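Long-range contact in peptidase M3B, oligoendopeptidase F (Enterococcus faecium, PDB 2QR4), which probably hydrolyses peptide bonds within short peptides as a metallopeptidase of the M3 family: residues T251-V255 with T554-E560. Numbering follows the deposited sequence.
Sequences TLVDV and TQAAYIE
V255 and I559 meet where one face of helix 246-258 packs against the N-terminal end of helix 557-579 and the loop before it. Their beta-branches do the touching: CG1 of V255 lies 3.4 Å from CG2 of I559, the two side chains crossing obliquely. V255 spreads its methyls over two partners. With CG1 anti to the backbone N (chi1 173°), that methyl goes to I559 and the CG of E560, while CG2 settles 3.5 Å from CB of A556. I559 divides its branches too. CG2 is taken up by V255, whereas CG1, anti to the carbonyl carbon (chi1 -60°), carries CD1 along an extended chain to the backbone of L252, 3.7 Å from its CA. The side chains of L252 and I559 cross at about a right angle, with 4.1 Å between their CD1 methyls. CG1 of I559 also sits above the Y558 ring, displaced from its centre. One turn before V255, T251 turns its methyl to the loop leading into helix 557-579, CG2 lying 3.7 Å from CA of A556. Its hydroxyl is hydrogen-bonded to the carbonyl O of S247 one turn earlier, and T554 O also lies 3.2 Å from OG1 of T251. A556 O accepts from both I559 N and E560 N. Mostly apolar packing thus joins helix 246-258 to the start of helix 557-579 and the loop before it, within the largely helical M3 peptidase fold; the L252 side chain also touches F503 and S506 of helix 503-520 and T440 of helix 418-454, and Y558 packs on helix 503-520.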
loop_
_atom_site.group_PDB
_atom_site.type_symbol
_atom_site.label_atom_id
_atom_site.label_comp_id
_atom_site.label_asym_id
_atom_site.label_seq_id
_atom_site.Cartn_x
_atom_site.Cartn_y
_atom_site.Cartn_z
ATOM N N THR A 251 -21.610 -12.895 -20.067
ATOM C CA THR A 251 -23.009 -13.299 -20.048
ATOM C C THR A 251 -23.751 -12.766 -18.826
ATOM O O THR A 251 -24.855 -12.239 -18.951
ATOM C CB THR A 251 -23.135 -14.812 -20.064
ATOM O OG1 THR A 251 -22.605 -15.310 -21.289
ATOM C CG2 THR A 251 -24.576 -15.222 -19.948
ATOM N N LEU A 252 -23.142 -12.899 -17.653
ATOM C CA LEU A 252 -23.746 -12.388 -16.419
ATOM C C LEU A 252 -23.990 -10.888 -16.515
ATOM O O LEU A 252 -25.113 -10.419 -16.323
ATOM C CB LEU A 252 -22.873 -12.697 -15.195
ATOM C CG LEU A 252 -23.310 -12.001 -13.904
ATOM C CD1 LEU A 252 -24.578 -12.655 -13.288
ATOM C CD2 LEU A 252 -22.160 -12.013 -12.920
ATOM N N VAL A 253 -22.944 -10.136 -16.829
ATOM C CA VAL A 253 -23.062 -8.680 -16.907
ATOM C C VAL A 253 -24.070 -8.228 -17.985
ATOM O O VAL A 253 -24.859 -7.309 -17.756
ATOM C CB VAL A 253 -21.670 -8.018 -17.087
ATOM C CG1 VAL A 253 -21.792 -6.535 -17.393
ATOM C CG2 VAL A 253 -20.838 -8.231 -15.833
ATOM N N ASP A 254 -24.062 -8.895 -19.138
ATOM C CA ASP A 254 -24.975 -8.560 -20.241
ATOM C C ASP A 254 -26.431 -8.874 -19.957
ATOM O O ASP A 254 -27.309 -8.066 -20.266
ATOM C CB ASP A 254 -24.559 -9.251 -21.545
ATOM C CG ASP A 254 -23.250 -8.706 -22.091
ATOM O OD1 ASP A 254 -22.783 -7.668 -21.575
ATOM O OD2 ASP A 254 -22.681 -9.313 -23.025
ATOM N N VAL A 255 -26.703 -10.053 -19.405
ATOM C CA VAL A 255 -28.088 -10.419 -19.103
ATOM C C VAL A 255 -28.660 -9.528 -17.995
ATOM O O VAL A 255 -29.795 -9.067 -18.078
ATOM C CB VAL A 255 -28.213 -11.909 -18.734
ATOM C CG1 VAL A 255 -29.621 -12.222 -18.268
ATOM C CG2 VAL A 255 -27.822 -12.797 -19.938
ATOM N N THR A 554 -22.078 -20.718 -19.633
ATOM C CA THR A 554 -21.532 -19.924 -20.723
ATOM C C THR A 554 -22.670 -19.269 -21.494
ATOM O O THR A 554 -22.449 -18.321 -22.254
ATOM C CB THR A 554 -20.726 -20.789 -21.712
ATOM O OG1 THR A 554 -21.569 -21.812 -22.239
ATOM C CG2 THR A 554 -19.537 -21.445 -21.032
ATOM N N GLN A 555 -23.887 -19.773 -21.287
ATOM C CA GLN A 555 -25.061 -19.299 -22.024
ATOM C C GLN A 555 -26.007 -18.499 -21.133
ATOM O O GLN A 555 -25.977 -18.623 -19.919
ATOM C CB GLN A 555 -25.807 -20.466 -22.676
ATOM C CG GLN A 555 -25.009 -21.241 -23.731
ATOM C CD GLN A 555 -24.546 -20.367 -24.882
ATOM O OE1 GLN A 555 -23.436 -20.522 -25.379
ATOM N NE2 GLN A 555 -25.394 -19.438 -25.306
ATOM N N ALA A 556 -26.860 -17.695 -21.756
ATOM C CA ALA A 556 -27.713 -16.737 -21.053
ATOM C C ALA A 556 -28.960 -17.359 -20.410
ATOM O O ALA A 556 -29.517 -16.815 -19.456
ATOM C CB ALA A 556 -28.130 -15.635 -22.023
ATOM N N ALA A 557 -29.398 -18.494 -20.941
ATOM C CA ALA A 557 -30.694 -19.055 -20.590
ATOM C C ALA A 557 -30.897 -19.205 -19.085
ATOM O O ALA A 557 -31.957 -18.880 -18.566
ATOM C CB ALA A 557 -30.894 -20.398 -21.289
ATOM N N TYR A 558 -29.888 -19.689 -18.380
ATOM C CA TYR A 558 -30.063 -19.969 -16.961
ATOM C C TYR A 558 -30.264 -18.689 -16.165
ATOM O O TYR A 558 -30.911 -18.712 -15.119
ATOM C CB TYR A 558 -28.908 -20.805 -16.384
ATOM C CG TYR A 558 -27.650 -20.020 -16.016
ATOM C CD1 TYR A 558 -26.887 -19.375 -16.990
ATOM C CD2 TYR A 558 -27.205 -19.963 -14.699
ATOM C CE1 TYR A 558 -25.735 -18.692 -16.658
ATOM C CE2 TYR A 558 -26.043 -19.289 -14.364
ATOM C CZ TYR A 558 -25.321 -18.645 -15.339
ATOM O OH TYR A 558 -24.183 -17.939 -14.991
ATOM N N ILE A 559 -29.730 -17.572 -16.653
ATOM C CA ILE A 559 -29.960 -16.318 -15.947
ATOM C C ILE A 559 -31.298 -15.771 -16.381
ATOM O O ILE A 559 -32.067 -15.248 -15.567
ATOM C CB ILE A 559 -28.842 -15.287 -16.175
ATOM C CG1 ILE A 559 -27.503 -15.850 -15.684
ATOM C CG2 ILE A 559 -29.147 -14.023 -15.418
ATOM C CD1 ILE A 559 -26.305 -15.068 -16.152
ATOM N N GLU A 560 -31.593 -15.921 -17.665
ATOM C CA GLU A 560 -32.901 -15.519 -18.171
ATOM C C GLU A 560 -34.071 -16.243 -17.477
ATOM O O GLU A 560 -35.104 -15.632 -17.229
ATOM C CB GLU A 560 -32.951 -15.587 -19.707
ATOM C CG GLU A 560 -32.425 -14.276 -20.337
ATOM C CD GLU A 560 -31.952 -14.407 -21.777
ATOM O OE1 GLU A 560 -32.134 -15.479 -22.393
ATOM O OE2 GLU A 560 -31.396 -13.411 -22.300
#